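Local structure of oxalate--CoA ligase (Arabidopsis thaliana, 5IE2) at residues T5-L10 with V76-A81; A165-T170 with G373-P378; V180-L185 with E316-M321; Y312-T315 with L320-S323. The protein belongs to the ANL superfamily of AMP-binding enzymes and binds adenosine-5'-triphosphate in a pocket formed by residues of its large N-terminal and smaller C-terminal parts. All blocks are in the same frame, centred on the assembly; numbering follows the deposited sequence.

Interaction 1: T5-L10 with V76-A81; sequences TLSGLL and VIRARA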
loop_
_atom_site.group_PDB
_atom_site.type_symbol
_atom_site.label_atom_id
_atom_site.label_comp_id
_atom_site.label_asym_id
_atom_site.label_seq_id
_atom_site.Cartn_x
_atom_site.Cartn_y
_atom_site.Cartn_z
ATOM N N THR A 5 9.926 -5.903 -17.777
ATOM C CA THR A 5 8.594 -6.472 -17.462
ATOM C C THR A 5 8.691 -7.235 -16.135
ATOM O O THR A 5 9.729 -7.817 -15.814
ATOM C CB THR A 5 8.044 -7.412 -18.567
ATOM O OG1 THR A 5 8.771 -8.628 -18.580
ATOM C CG2 THR A 5 8.110 -6.791 -19.990
ATOM N N LEU A 6 7.596 -7.261 -15.396
ATOM C CA LEU A 6 7.642 -8.004 -14.145
ATOM C C LEU A 6 7.769 -9.492 -14.430
ATOM O O LEU A 6 8.541 -10.195 -13.768
ATOM C CB LEU A 6 6.366 -7.734 -13.334
ATOM C CG LEU A 6 6.297 -8.566 -12.058
ATOM C CD1 LEU A 6 7.448 -8.211 -11.137
ATOM C CD2 LEU A 6 4.928 -8.334 -11.458
ATOM N N SER A 7 7.021 -9.981 -15.419
ATOM C CA SER A 7 7.128 -11.418 -15.718
ATOM C C SER A 7 8.563 -11.799 -16.112
ATOM O O SER A 7 9.103 -12.844 -15.679
ATOM C CB SER A 7 6.140 -11.794 -16.818
ATOM O OG SER A 7 4.805 -11.592 -16.335
ATOM N N GLY A 8 9.207 -10.956 -16.921
ATOM C CA GLY A 8 10.614 -11.211 -17.276
ATOM C C GLY A 8 11.615 -11.196 -16.130
ATOM O O GLY A 8 12.546 -12.036 -16.002
ATOM N N LEU A 9 11.419 -10.239 -15.240
ATOM C CA LEU A 9 12.230 -10.185 -14.065
ATOM C C LEU A 9 12.095 -11.472 -13.236
ATOM O O LEU A 9 13.077 -12.061 -12.768
ATOM C CB LEU A 9 11.803 -8.993 -13.190
ATOM C CG LEU A 9 12.586 -8.994 -11.876
ATOM C CD1 LEU A 9 14.097 -8.796 -12.093
ATOM C CD2 LEU A 9 12.046 -7.984 -10.901
ATOM N N LEU A 10 10.852 -11.887 -13.040
ATOM C CA LEU A 10 10.638 -13.062 -12.180
ATOM C C LEU A 10 11.183 -14.347 -12.813
ATOM O O LEU A 10 11.607 -15.287 -12.089
ATOM C CB LEU A 10 9.139 -13.214 -11.898
ATOM C CG LEU A 10 8.574 -12.062 -11.044
ATOM C CD1 LEU A 10 7.068 -12.294 -10.904
ATOM C CD2 LEU A 10 9.176 -12.067 -9.628
ATOM N N VAL A 76 -2.248 -14.581 -14.231
ATOM C CA VAL A 76 -3.050 -13.648 -15.048
ATOM C C VAL A 76 -2.076 -12.750 -15.809
ATOM O O VAL A 76 -2.210 -12.561 -17.065
ATOM C CB VAL A 76 -4.042 -12.818 -14.192
ATOM C CG1 VAL A 76 -4.577 -11.589 -14.999
ATOM C CG2 VAL A 76 -5.218 -13.747 -13.725
ATOM N N ILE A 77 -1.140 -12.148 -15.073
ATOM C CA ILE A 77 -0.259 -11.217 -15.817
ATOM C C ILE A 77 0.635 -11.897 -16.840
ATOM O O ILE A 77 0.893 -11.389 -17.957
ATOM C CB ILE A 77 0.546 -10.465 -14.782
ATOM C CG1 ILE A 77 -0.428 -9.546 -14.053
ATOM C CG2 ILE A 77 1.661 -9.750 -15.346
ATOM C CD1 ILE A 77 0.197 -8.921 -12.872
ATOM N N ARG A 78 1.087 -13.091 -16.489
ATOM C CA ARG A 78 1.889 -13.909 -17.423
ATOM C C ARG A 78 1.144 -14.218 -18.708
ATOM O O ARG A 78 1.749 -14.233 -19.802
ATOM C CB ARG A 78 2.292 -15.236 -16.701
ATOM C CG ARG A 78 3.073 -16.216 -17.623
ATOM C CD ARG A 78 4.449 -15.614 -18.079
ATOM N NE ARG A 78 5.136 -16.676 -18.827
ATOM C CZ ARG A 78 5.484 -16.623 -20.112
ATOM N NH1 ARG A 78 5.297 -15.524 -20.828
ATOM N NH2 ARG A 78 6.041 -17.691 -20.673
ATOM N N ALA A 79 -0.181 -14.424 -18.607
ATOM C CA ALA A 79 -1.006 -14.721 -19.781
ATOM C C ALA A 79 -1.339 -13.450 -20.602
ATOM O O ALA A 79 -2.187 -13.488 -21.496
ATOM C CB ALA A 79 -2.292 -15.433 -19.344
ATOM N N ARG A 80 -0.662 -12.349 -20.280
ATOM C CA ARG A 80 -0.820 -11.022 -20.917
ATOM C C ARG A 80 -2.163 -10.387 -20.621
ATOM O O ARG A 80 -2.615 -9.511 -21.351
ATOM C CB ARG A 80 -0.627 -11.092 -22.486
ATOM C CG ARG A 80 0.763 -11.643 -22.903
ATOM C CD ARG A 80 0.967 -11.463 -24.441
ATOM N NE ARG A 80 0.948 -10.038 -24.814
ATOM C CZ ARG A 80 0.680 -9.573 -26.030
ATOM N NH1 ARG A 80 0.375 -10.425 -27.009
ATOM N NH2 ARG A 80 0.677 -8.254 -26.265
ATOM N N ALA A 81 -2.787 -10.805 -19.530
ATOM C CA ALA A 81 -4.038 -10.225 -19.107
ATOM C C ALA A 81 -3.776 -9.263 -17.972
ATOM O O ALA A 81 -2.659 -9.188 -17.455
ATOM C CB ALA A 81 -5.026 -11.352 -18.676
#
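The hydroxyl of Ser-7 is the polar atom on which this contact turns: it points at the end of helix 67-78 and is hydrogen-bonded to the side-chain amide of Gln-184. With OG beside its own backbone N (chi1 -64°), it lies 3.8 Å from Ile-77 CG2. It also reaches the backbone of the next residue, where Ser-7 OG is 3.9 Å from Arg-78 CA. Arg-78 comes near with its CD, 4.4 Å from Ser-7 CB, and carries its charge onward to a salt bridge with Glu-41 and a hydrogen bond to Leu-157 O. The meeting joins the start of one helix to the end of another. At the start, Thr-5 is the N-cap, its OG1 accepting from Gly-8 N at 2.9 Å. At the end, a Schellman motif stops helix 67-78: Arg-80, with positive phi, gives its N to Ile-77 O (3.0 Å), while Ala-81 N reaches back to Val-76 O (3.1 Å). Helix 184-198 packs against both partners, through Leu-187 on Leu-6 and Gln-184 on Ile-77, and helix 33-50 lies against the end of helix 67-78 through Leu-47 on Val-76 and Val-48 on Ala-79.

Interaction 2: A165-T170 with G373-P378; sequences ALFLHT and GYKNNP. With ATP (adenosine-5'-triphosphate), chain C.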
loop_
_atom_site.group_PDB
_atom_site.type_symbol
_atom_site.label_atom_id
_atom_site.label_comp_id
_atom_site.label_asym_id
_atom_site.label_seq_id
_atom_site.Cartn_x
_atom_site.Cartn_y
_atom_site.Cartn_z
ATOM N N ALA A 165 -1.282 -4.811 -16.811
ATOM C CA ALA A 165 -1.011 -5.889 -15.891
ATOM C C ALA A 165 -1.847 -5.780 -14.621
ATOM O O ALA A 165 -2.163 -6.801 -14.006
ATOM C CB ALA A 165 0.527 -5.887 -15.513
ATOM N N LEU A 166 -2.172 -4.550 -14.201
ATOM C CA LEU A 166 -2.809 -4.375 -12.871
ATOM C C LEU A 166 -3.800 -3.240 -13.017
ATOM O O LEU A 166 -3.501 -2.252 -13.692
ATOM C CB LEU A 166 -1.753 -4.082 -11.811
ATOM C CG LEU A 166 -2.260 -3.651 -10.438
ATOM C CD1 LEU A 166 -3.132 -4.782 -9.902
ATOM C CD2 LEU A 166 -1.087 -3.368 -9.497
ATOM N N PHE A 167 -5.002 -3.416 -12.496
ATOM C CA PHE A 167 -5.993 -2.356 -12.547
ATOM C C PHE A 167 -6.526 -2.241 -11.127
ATOM O O PHE A 167 -6.948 -3.257 -10.584
ATOM C CB PHE A 167 -7.136 -2.679 -13.512
ATOM C CG PHE A 167 -8.191 -1.596 -13.568
ATOM C CD1 PHE A 167 -7.983 -0.457 -14.320
ATOM C CD2 PHE A 167 -9.381 -1.720 -12.862
ATOM C CE1 PHE A 167 -8.958 0.562 -14.367
ATOM C CE2 PHE A 167 -10.382 -0.701 -12.914
ATOM C CZ PHE A 167 -10.174 0.401 -13.667
ATOM N N LEU A 168 -6.477 -1.025 -10.569
ATOM C CA LEU A 168 -6.856 -0.704 -9.172
ATOM C C LEU A 168 -7.668 0.575 -9.169
ATOM O O LEU A 168 -7.647 1.330 -10.143
ATOM C CB LEU A 168 -5.615 -0.491 -8.278
ATOM C CG LEU A 168 -4.776 -1.728 -8.094
ATOM C CD1 LEU A 168 -3.482 -1.394 -7.408
ATOM C CD2 LEU A 168 -5.597 -2.711 -7.284
ATOM N N HIS A 169 -8.384 0.811 -8.075
ATOM C CA HIS A 169 -8.997 2.108 -7.830
ATOM C C HIS A 169 -8.271 2.751 -6.668
ATOM O O HIS A 169 -7.671 2.068 -5.843
ATOM C CB HIS A 169 -10.483 1.985 -7.517
ATOM C CG HIS A 169 -11.339 1.924 -8.736
ATOM N ND1 HIS A 169 -11.577 0.751 -9.428
ATOM C CD2 HIS A 169 -11.973 2.907 -9.430
ATOM C CE1 HIS A 169 -12.350 1.013 -10.476
ATOM N NE2 HIS A 169 -12.608 2.311 -10.495
ATOM N N THR A 170 -8.275 4.073 -6.628
ATOM C CA THR A 170 -7.696 4.781 -5.484
ATOM C C THR A 170 -8.567 4.632 -4.214
ATOM O O THR A 170 -9.737 4.269 -4.317
ATOM C CB THR A 170 -7.498 6.232 -5.805
ATOM O OG1 THR A 170 -8.729 6.779 -6.301
ATOM C CG2 THR A 170 -6.384 6.362 -6.868
ATOM N N GLY A 373 -2.367 7.084 -17.429
ATOM C CA GLY A 373 -3.577 7.866 -17.311
ATOM C C GLY A 373 -4.754 7.090 -16.716
ATOM O O GLY A 373 -4.830 5.869 -16.803
ATOM N N TYR A 374 -5.665 7.821 -16.098
ATOM C CA TYR A 374 -6.874 7.210 -15.553
ATOM C C TYR A 374 -7.715 6.625 -16.650
ATOM O O TYR A 374 -7.699 7.132 -17.756
ATOM C CB TYR A 374 -7.701 8.241 -14.782
ATOM C CG TYR A 374 -6.988 8.833 -13.587
ATOM C CD1 TYR A 374 -6.750 8.066 -12.436
ATOM C CD2 TYR A 374 -6.602 10.173 -13.592
ATOM C CE1 TYR A 374 -6.082 8.632 -11.321
ATOM C CE2 TYR A 374 -5.956 10.749 -12.488
ATOM C CZ TYR A 374 -5.706 9.972 -11.372
ATOM O OH TYR A 374 -5.059 10.545 -10.317
ATOM N N LYS A 375 -8.461 5.569 -16.332
ATOM C CA LYS A 375 -9.351 4.934 -17.292
ATOM C C LYS A 375 -10.624 5.761 -17.466
ATOM O O LYS A 375 -11.280 6.092 -16.483
ATOM C CB LYS A 375 -9.696 3.525 -16.831
ATOM C CG LYS A 375 -10.692 2.822 -17.733
ATOM C CD LYS A 375 -11.065 1.473 -17.184
ATOM C CE LYS A 375 -11.830 0.710 -18.251
ATOM N NZ LYS A 375 -12.255 -0.598 -17.731
ATOM N N ASN A 376 -10.951 6.096 -18.705
ATOM C CA ASN A 376 -12.210 6.798 -18.990
ATOM C C ASN A 376 -12.399 8.015 -18.095
ATOM O O ASN A 376 -13.369 8.086 -17.314
ATOM C CB ASN A 376 -13.412 5.863 -18.807
ATOM C CG ASN A 376 -13.466 4.773 -19.847
ATOM O OD1 ASN A 376 -12.891 4.896 -20.934
ATOM N ND2 ASN A 376 -14.166 3.683 -19.520
ATOM N N ASN A 377 -11.429 8.920 -18.120
ATOM C CA ASN A 377 -11.580 10.161 -17.374
ATOM C C ASN A 377 -10.692 11.200 -18.025
ATOM O O ASN A 377 -9.681 11.640 -17.454
ATOM C CB ASN A 377 -11.274 9.987 -15.883
ATOM C CG ASN A 377 -11.727 11.186 -15.070
ATOM O OD1 ASN A 377 -11.855 12.301 -15.607
ATOM N ND2 ASN A 377 -12.000 10.973 -13.789
ATOM N N PRO A 378 -11.090 11.612 -19.233
ATOM C CA PRO A 378 -10.274 12.527 -20.029
ATOM C C PRO A 378 -9.974 13.799 -19.271
ATOM O O PRO A 378 -8.885 14.365 -19.442
ATOM C CB PRO A 378 -11.149 12.800 -21.265
ATOM C CG PRO A 378 -12.528 12.364 -20.884
ATOM C CD PRO A 378 -12.364 11.270 -19.896
HETATM P PG ATP C . -7.911 8.958 -3.353
HETATM O O1G ATP C . -8.166 10.339 -2.747
HETATM O O2G ATP C . -9.153 8.281 -3.814
HETATM O O3G ATP C . -6.851 9.021 -4.449
HETATM P PB ATP C . -5.786 8.039 -1.628
HETATM O O1B ATP C . -5.737 7.701 -0.154
HETATM O O2B ATP C . -5.164 9.285 -2.149
HETATM O O3B ATP C . -7.328 7.976 -2.186
HETATM P PA ATP C . -3.718 6.009 -2.201
HETATM O O1A ATP C . -3.072 5.966 -3.579
HETATM O O2A ATP C . -4.004 4.747 -1.484
HETATM O O3A ATP C . -5.145 6.739 -2.386
HETATM O "O5'" ATP C . -2.897 7.035 -1.287
HETATM C "C5'" ATP C . -1.807 7.861 -1.766
HETATM C "C4'" ATP C . -1.787 9.109 -0.866
HETATM O "O4'" ATP C . -1.375 8.724 0.460
HETATM C "C3'" ATP C . -0.717 10.082 -1.255
HETATM O "O3'" ATP C . -1.178 10.900 -2.328
HETATM C "C2'" ATP C . -0.496 10.872 0.017
HETATM O "O2'" ATP C . -1.593 11.781 0.202
HETATM C "C1'" ATP C . -0.673 9.800 1.053
HETATM N N9 ATP C . 0.619 9.267 1.549
HETATM C C8 ATP C . 1.295 8.191 1.126
HETATM N N7 ATP C . 2.428 8.044 1.880
HETATM C C5 ATP C . 2.422 9.056 2.808
HETATM C C6 ATP C . 3.307 9.473 3.920
HETATM N N6 ATP C . 4.421 8.728 4.228
HETATM N N1 ATP C . 2.925 10.562 4.627
HETATM C C2 ATP C . 1.798 11.256 4.343
HETATM N N3 ATP C . 0.944 10.939 3.337
HETATM C C4 ATP C . 1.234 9.846 2.573
#
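Strand residue Phe-167 and loop residue Lys-375 are the nearest backbone pair, yet their CA atoms stand 9.3 Å apart, so side chains alone bridge the two segments. Each extends to meet the other: Phe-167 holds its ring anti to the backbone N (chi1 179°), and Lys-375 is stretched out along its whole length. They cross at about a right angle, with Lys-375 CD set obliquely to the ring, nearest its CE1 and CZ atoms. Lys-375 CD is 3.6 Å from Phe-167 CE1, and Lys-375 CB also approaches that carbon. The ammonium group stands above the ring, somewhat off its normal, with Lys-375 NZ 5.1 Å from the Phe-167 centroid, a long and at most weak cation-pi contact. Its stronger partners are the carboxylate of Asp-103, in a salt bridge, and the carbonyl of Asp-101. Just past the end of the strand, Thr-170 opens the glycine-rich phosphate-binding loop of the ANL family and hydrogen-bonds through OG1 to ATP O2G (2.9 Å); Lys-178 N shares that hydroxyl. Asn-377 is the N-cap of helix 378-384, bonding to Ala-380 N. Strand 164-169 pairs with strand 179-183, with a classic bulge where Ala-165 and Leu-166 both face Leu-182, and its Phe-167 also rests on Thr-82 of strand 82-85.

Interaction 3: V180-L185 with E316-M321; sequences VPLTQL and EATHLM. With ACY (acetic acid), chain E.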
loop_
_atom_site.group_PDB
_atom_site.type_symbol
_atom_site.label_atom_id
_atom_site.label_comp_id
_atom_site.label_asym_id
_atom_site.label_seq_id
_atom_site.Cartn_x
_atom_site.Cartn_y
_atom_site.Cartn_z
ATOM N N VAL A 180 -7.249 3.078 -12.063
ATOM C CA VAL A 180 -5.848 3.219 -12.415
ATOM C C VAL A 180 -5.289 1.984 -13.115
ATOM O O VAL A 180 -5.075 0.986 -12.473
ATOM C CB VAL A 180 -4.991 3.507 -11.148
ATOM C CG1 VAL A 180 -3.547 3.747 -11.538
ATOM C CG2 VAL A 180 -5.536 4.733 -10.439
ATOM N N PRO A 181 -5.034 2.075 -14.421
ATOM C CA PRO A 181 -4.401 0.981 -15.167
ATOM C C PRO A 181 -2.883 1.104 -15.074
ATOM O O PRO A 181 -2.336 2.198 -15.268
ATOM C CB PRO A 181 -4.903 1.163 -16.597
ATOM C CG PRO A 181 -5.154 2.602 -16.715
ATOM C CD PRO A 181 -5.483 3.158 -15.308
ATOM N N LEU A 182 -2.241 -0.012 -14.730
ATOM C CA LEU A 182 -0.788 -0.094 -14.598
ATOM C C LEU A 182 -0.263 -1.217 -15.476
ATOM O O LEU A 182 -0.904 -2.260 -15.596
ATOM C CB LEU A 182 -0.409 -0.376 -13.128
ATOM C CG LEU A 182 -0.995 0.769 -12.243
ATOM C CD1 LEU A 182 -0.824 0.345 -10.739
ATOM C CD2 LEU A 182 -0.291 2.145 -12.501
ATOM N N THR A 183 0.887 -0.976 -16.106
ATOM C CA THR A 183 1.448 -1.890 -17.085
ATOM C C THR A 183 2.532 -2.810 -16.476
ATOM O O THR A 183 2.970 -2.650 -15.328
ATOM C CB THR A 183 2.129 -1.117 -18.218
ATOM O OG1 THR A 183 3.109 -0.271 -17.600
ATOM C CG2 THR A 183 1.092 -0.237 -18.971
ATOM N N GLN A 184 3.002 -3.754 -17.298
ATOM C CA GLN A 184 4.158 -4.583 -16.955
ATOM C C GLN A 184 5.328 -3.686 -16.632
ATOM O O GLN A 184 6.110 -3.925 -15.696
ATOM C CB GLN A 184 4.534 -5.510 -18.139
ATOM C CG GLN A 184 3.666 -6.767 -18.232
ATOM C CD GLN A 184 4.226 -7.939 -17.410
ATOM O OE1 GLN A 184 5.173 -7.800 -16.666
ATOM N NE2 GLN A 184 3.627 -9.111 -17.581
ATOM N N LEU A 185 5.455 -2.644 -17.444
ATOM C CA LEU A 185 6.566 -1.721 -17.253
ATOM C C LEU A 185 6.430 -0.957 -15.945
ATOM O O LEU A 185 7.417 -0.798 -15.202
ATOM C CB LEU A 185 6.669 -0.769 -18.453
ATOM C CG LEU A 185 7.681 0.409 -18.351
ATOM C CD1 LEU A 185 9.108 -0.081 -18.131
ATOM C CD2 LEU A 185 7.594 1.335 -19.630
ATOM N N GLU A 316 -1.194 5.732 -8.221
ATOM C CA GLU A 316 -0.833 6.227 -9.571
ATOM C C GLU A 316 0.660 6.150 -9.920
ATOM O O GLU A 316 1.045 6.237 -11.100
ATOM C CB GLU A 316 -1.270 7.691 -9.735
ATOM C CG GLU A 316 -2.756 7.922 -9.807
ATOM C CD GLU A 316 -3.351 8.236 -8.408
ATOM O OE1 GLU A 316 -2.846 7.694 -7.402
ATOM O OE2 GLU A 316 -4.316 9.043 -8.349
ATOM N N ALA A 317 1.488 6.017 -8.893
ATOM C CA ALA A 317 2.951 5.875 -9.047
ATOM C C ALA A 317 3.354 4.394 -8.960
ATOM O O ALA A 317 4.521 4.099 -8.772
ATOM C CB ALA A 317 3.668 6.702 -7.901
ATOM N N THR A 318 2.381 3.475 -9.029
ATOM C CA THR A 318 2.657 2.034 -8.766
ATOM C C THR A 318 3.410 1.944 -7.395
ATOM O O THR A 318 4.445 1.293 -7.263
ATOM C CB THR A 318 3.455 1.361 -9.943
ATOM O OG1 THR A 318 2.785 1.727 -11.148
ATOM C CG2 THR A 318 3.408 -0.192 -9.859
ATOM N N HIS A 319 2.844 2.612 -6.408
ATOM C CA HIS A 319 3.389 2.672 -5.038
ATOM C C HIS A 319 4.568 3.687 -4.948
ATOM O O HIS A 319 4.342 4.898 -5.015
ATOM C CB HIS A 319 3.780 1.240 -4.528
ATOM C CG HIS A 319 4.053 1.188 -3.045
ATOM N ND1 HIS A 319 3.183 1.696 -2.099
ATOM C CD2 HIS A 319 5.135 0.720 -2.352
ATOM C CE1 HIS A 319 3.717 1.545 -0.889
ATOM N NE2 HIS A 319 4.899 0.958 -1.014
ATOM N N LEU A 320 5.803 3.218 -4.778
ATOM C CA LEU A 320 6.890 4.065 -4.270
ATOM C C LEU A 320 7.196 5.334 -5.128
ATOM O O LEU A 320 7.419 5.239 -6.363
ATOM C CB LEU A 320 8.169 3.211 -4.180
ATOM C CG LEU A 320 9.422 3.977 -3.711
ATOM C CD1 LEU A 320 9.256 4.386 -2.284
ATOM C CD2 LEU A 320 10.639 3.035 -3.894
ATOM N N MET A 321 7.235 6.479 -4.454
ATOM C CA MET A 321 7.767 7.710 -5.031
ATOM C C MET A 321 9.091 8.108 -4.337
ATOM O O MET A 321 10.128 8.300 -5.005
ATOM C CB MET A 321 6.741 8.850 -4.904
ATOM C CG MET A 321 5.534 8.605 -5.854
ATOM S SD MET A 321 4.279 9.899 -5.634
ATOM C CE MET A 321 3.516 9.357 -4.066
HETATM C C ACY E . 0.651 3.592 -1.017
HETATM O O ACY E . 1.286 3.185 0.024
HETATM O OXT ACY E . 1.006 3.353 -2.209
HETATM C CH3 ACY E . -0.567 4.455 -0.816
#
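Thr-318 approaches Leu-182 with its hydroxyl and not its methyl, from a backbone of positive phi (51°) that is followed at His-319 by a second positive phi. Thr-318 OG1 lies 3.4 Å from Leu-182 CD2 and 3.9 Å from Leu-182 CD1, closest to the CD2 methyl as the two side chains slide past each other in opposite directions. The buried oxygen is satisfied by a hydrogen bond to Asn-369 O. Two residues earlier on the strand, Val-180 rests its CG1 4.2 Å from Glu-316 CA, while Val-180 CG2 lies 4.3 Å from Glu-316 CG, so the valine packs on the base of the glutamate. The carboxylate itself heads off to Tyr-374, whose OH is hydrogen-bonded to Glu-316 OE2. Next along the chain, His-319 stacks on His-216 and gives its ND1 proton to acetic acid OXT (2.7 Å, 156°), which lies at the ring edge; its NE2 is bonded to Arg-286 NH1. Glu-316 ends the Tyr-Ala-Met-Thr-Glu sequence, a form of the Thr-Glu motif of ANL enzymes, and its side chain lies about 4 Å from both ATP and the magnesium ion.

Interaction 4: Y312-T315 with L320-S323; sequences YAMT and LMSS. With ATP (adenosine-5'-triphosphate), chain C.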
loop_
_atom_site.group_PDB
_atom_site.type_symbol
_atom_site.label_atom_id
_atom_site.label_comp_id
_atom_site.label_asym_id
_atom_site.label_seq_id
_atom_site.Cartn_x
_atom_site.Cartn_y
_atom_site.Cartn_z
ATOM N N TYR A 312 7.006 7.446 0.841
ATOM C CA TYR A 312 5.825 8.133 0.309
ATOM C C TYR A 312 5.441 7.444 -1.009
ATOM O O TYR A 312 6.306 7.151 -1.829
ATOM C CB TYR A 312 6.173 9.610 0.112
ATOM C CG TYR A 312 5.276 10.458 -0.791
ATOM C CD1 TYR A 312 3.903 10.573 -0.549
ATOM C CD2 TYR A 312 5.845 11.252 -1.775
ATOM C CE1 TYR A 312 3.074 11.438 -1.348
ATOM C CE2 TYR A 312 5.059 12.116 -2.546
ATOM C CZ TYR A 312 3.693 12.187 -2.347
ATOM O OH TYR A 312 2.948 13.021 -3.146
ATOM N N ALA A 313 4.163 7.113 -1.152
ATOM C CA ALA A 313 3.723 6.268 -2.264
ATOM C C ALA A 313 2.272 6.516 -2.634
ATOM O O ALA A 313 1.547 7.053 -1.848
ATOM C CB ALA A 313 3.897 4.772 -1.913
ATOM N N MET A 314 1.872 6.141 -3.851
ATOM C CA MET A 314 0.462 6.276 -4.222
ATOM C C MET A 314 0.150 5.320 -5.354
ATOM O O MET A 314 1.040 4.853 -6.074
ATOM C CB MET A 314 0.141 7.745 -4.601
ATOM C CG MET A 314 0.766 8.216 -5.938
ATOM S SD MET A 314 0.587 10.022 -6.090
ATOM C CE MET A 314 -1.176 10.327 -5.862
ATOM N N THR A 315 -1.129 4.997 -5.511
ATOM C CA THR A 315 -1.523 4.023 -6.503
ATOM C C THR A 315 -1.057 4.453 -7.905
ATOM O O THR A 315 -0.629 3.624 -8.670
ATOM C CB THR A 315 -3.077 3.853 -6.507
ATOM O OG1 THR A 315 -3.496 3.451 -5.205
ATOM C CG2 THR A 315 -3.509 2.787 -7.488
ATOM N N LEU A 320 5.803 3.218 -4.778
ATOM C CA LEU A 320 6.890 4.065 -4.270
ATOM C C LEU A 320 7.196 5.334 -5.128
ATOM O O LEU A 320 7.419 5.239 -6.363
ATOM C CB LEU A 320 8.169 3.211 -4.180
ATOM C CG LEU A 320 9.422 3.977 -3.711
ATOM C CD1 LEU A 320 9.256 4.386 -2.284
ATOM C CD2 LEU A 320 10.639 3.035 -3.894
ATOM N N MET A 321 7.235 6.479 -4.454
ATOM C CA MET A 321 7.767 7.710 -5.031
ATOM C C MET A 321 9.091 8.108 -4.337
ATOM O O MET A 321 10.128 8.300 -5.005
ATOM C CB MET A 321 6.741 8.850 -4.904
ATOM C CG MET A 321 5.534 8.605 -5.854
ATOM S SD MET A 321 4.279 9.899 -5.634
ATOM C CE MET A 321 3.516 9.357 -4.066
ATOM N N SER A 322 9.053 8.220 -3.004
ATOM C CA SER A 322 10.274 8.614 -2.295
ATOM C C SER A 322 10.464 7.772 -1.046
ATOM O O SER A 322 9.504 7.232 -0.472
ATOM C CB SER A 322 10.279 10.136 -1.901
ATOM O OG SER A 322 9.321 10.417 -0.865
ATOM N N SER A 323 11.702 7.693 -0.600
ATOM C CA SER A 323 11.965 7.014 0.675
ATOM C C SER A 323 13.181 7.545 1.403
ATOM O O SER A 323 14.153 7.976 0.782
ATOM C CB SER A 323 12.180 5.516 0.444
ATOM O OG SER A 323 12.294 4.842 1.702
HETATM P PG ATP C . -7.911 8.958 -3.353
HETATM O O1G ATP C . -8.166 10.339 -2.747
HETATM O O2G ATP C . -9.153 8.281 -3.814
HETATM O O3G ATP C . -6.851 9.021 -4.449
HETATM P PB ATP C . -5.786 8.039 -1.628
HETATM O O1B ATP C . -5.737 7.701 -0.154
HETATM O O2B ATP C . -5.164 9.285 -2.149
HETATM O O3B ATP C . -7.328 7.976 -2.186
HETATM P PA ATP C . -3.718 6.009 -2.201
HETATM O O1A ATP C . -3.072 5.966 -3.579
HETATM O O2A ATP C . -4.004 4.747 -1.484
HETATM O O3A ATP C . -5.145 6.739 -2.386
HETATM O "O5'" ATP C . -2.897 7.035 -1.287
HETATM C "C5'" ATP C . -1.807 7.861 -1.766
HETATM C "C4'" ATP C . -1.787 9.109 -0.866
HETATM O "O4'" ATP C . -1.375 8.724 0.460
HETATM C "C3'" ATP C . -0.717 10.082 -1.255
HETATM O "O3'" ATP C . -1.178 10.900 -2.328
HETATM C "C2'" ATP C . -0.496 10.872 0.017
HETATM O "O2'" ATP C . -1.593 11.781 0.202
HETATM C "C1'" ATP C . -0.673 9.800 1.053
HETATM N N9 ATP C . 0.619 9.267 1.549
HETATM C C8 ATP C . 1.295 8.191 1.126
HETATM N N7 ATP C . 2.428 8.044 1.880
HETATM C C5 ATP C . 2.422 9.056 2.808
HETATM C C6 ATP C . 3.307 9.473 3.920
HETATM N N6 ATP C . 4.421 8.728 4.228
HETATM N N1 ATP C . 2.925 10.562 4.627
HETATM C C2 ATP C . 1.798 11.256 4.343
HETATM N N3 ATP C . 0.944 10.939 3.337
HETATM C C4 ATP C . 1.234 9.846 2.573
#
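Met-321 starts with CB 3.5 Å from Tyr-312 O, and its chain runs straight on through CG (chi2 177°) before bending at the sulfur (chi3 -76°). Met-321 SD sits 3.7 Å from Met-314 SD and obliquely beside the Tyr-312 ring, a Met-aromatic contact. The bend brings Met-321 CE over the centre of that ring, 3.3 Å from the Tyr-312 centroid, in a CH-pi contact; on its other flanks Met-321 CE meets Ala-313 C (3.4 Å) and Met-314 CG (3.5 Å). The backbones form an antiparallel hairpin with a classic beta bulge, where Met-321 and Ser-322 both face Tyr-312. Tyr-312 O therefore accepts twice, from Met-321 N in the carbonyl plane (2.9 Å) and from Ser-322 N tilted out of it (3.2 Å), while Tyr-312 N bonds to Ser-322 O. ATP C2' and Ser-322 OG, the latter hydrogen-bonded to Val-337 O, lie at the edge of the tyrosine ring, whose OH is bonded to Asp-394. Past the strand, Thr-315 N donates to ATP O1A at 2.9 Å.

How the interactions relate
Interactions 3 and 4 are buried, whereas interactions 1 and 2 are only partly so; each of these two has a long basic side chain whose charge pairs with an outside acidic residue. Interactions 3 and 4 share strand 319-323 and are joined by His-319 N, close to Met-314 O. Interaction 4 alone has backbone pairing across its segments; the others meet through side chains, aliphatic on aromatic in interaction 2 and a hydroxyl set against aliphatic carbon in interactions 1 and 3. Strands 164-169 and 179-183, neighbours in one sheet, tie interaction 2 to interaction 3, and Gln-184 continues the line to interaction 1. Interactions 2 and 4 touch opposite ends of the ATP triphosphate, while interaction 1 lies far from it.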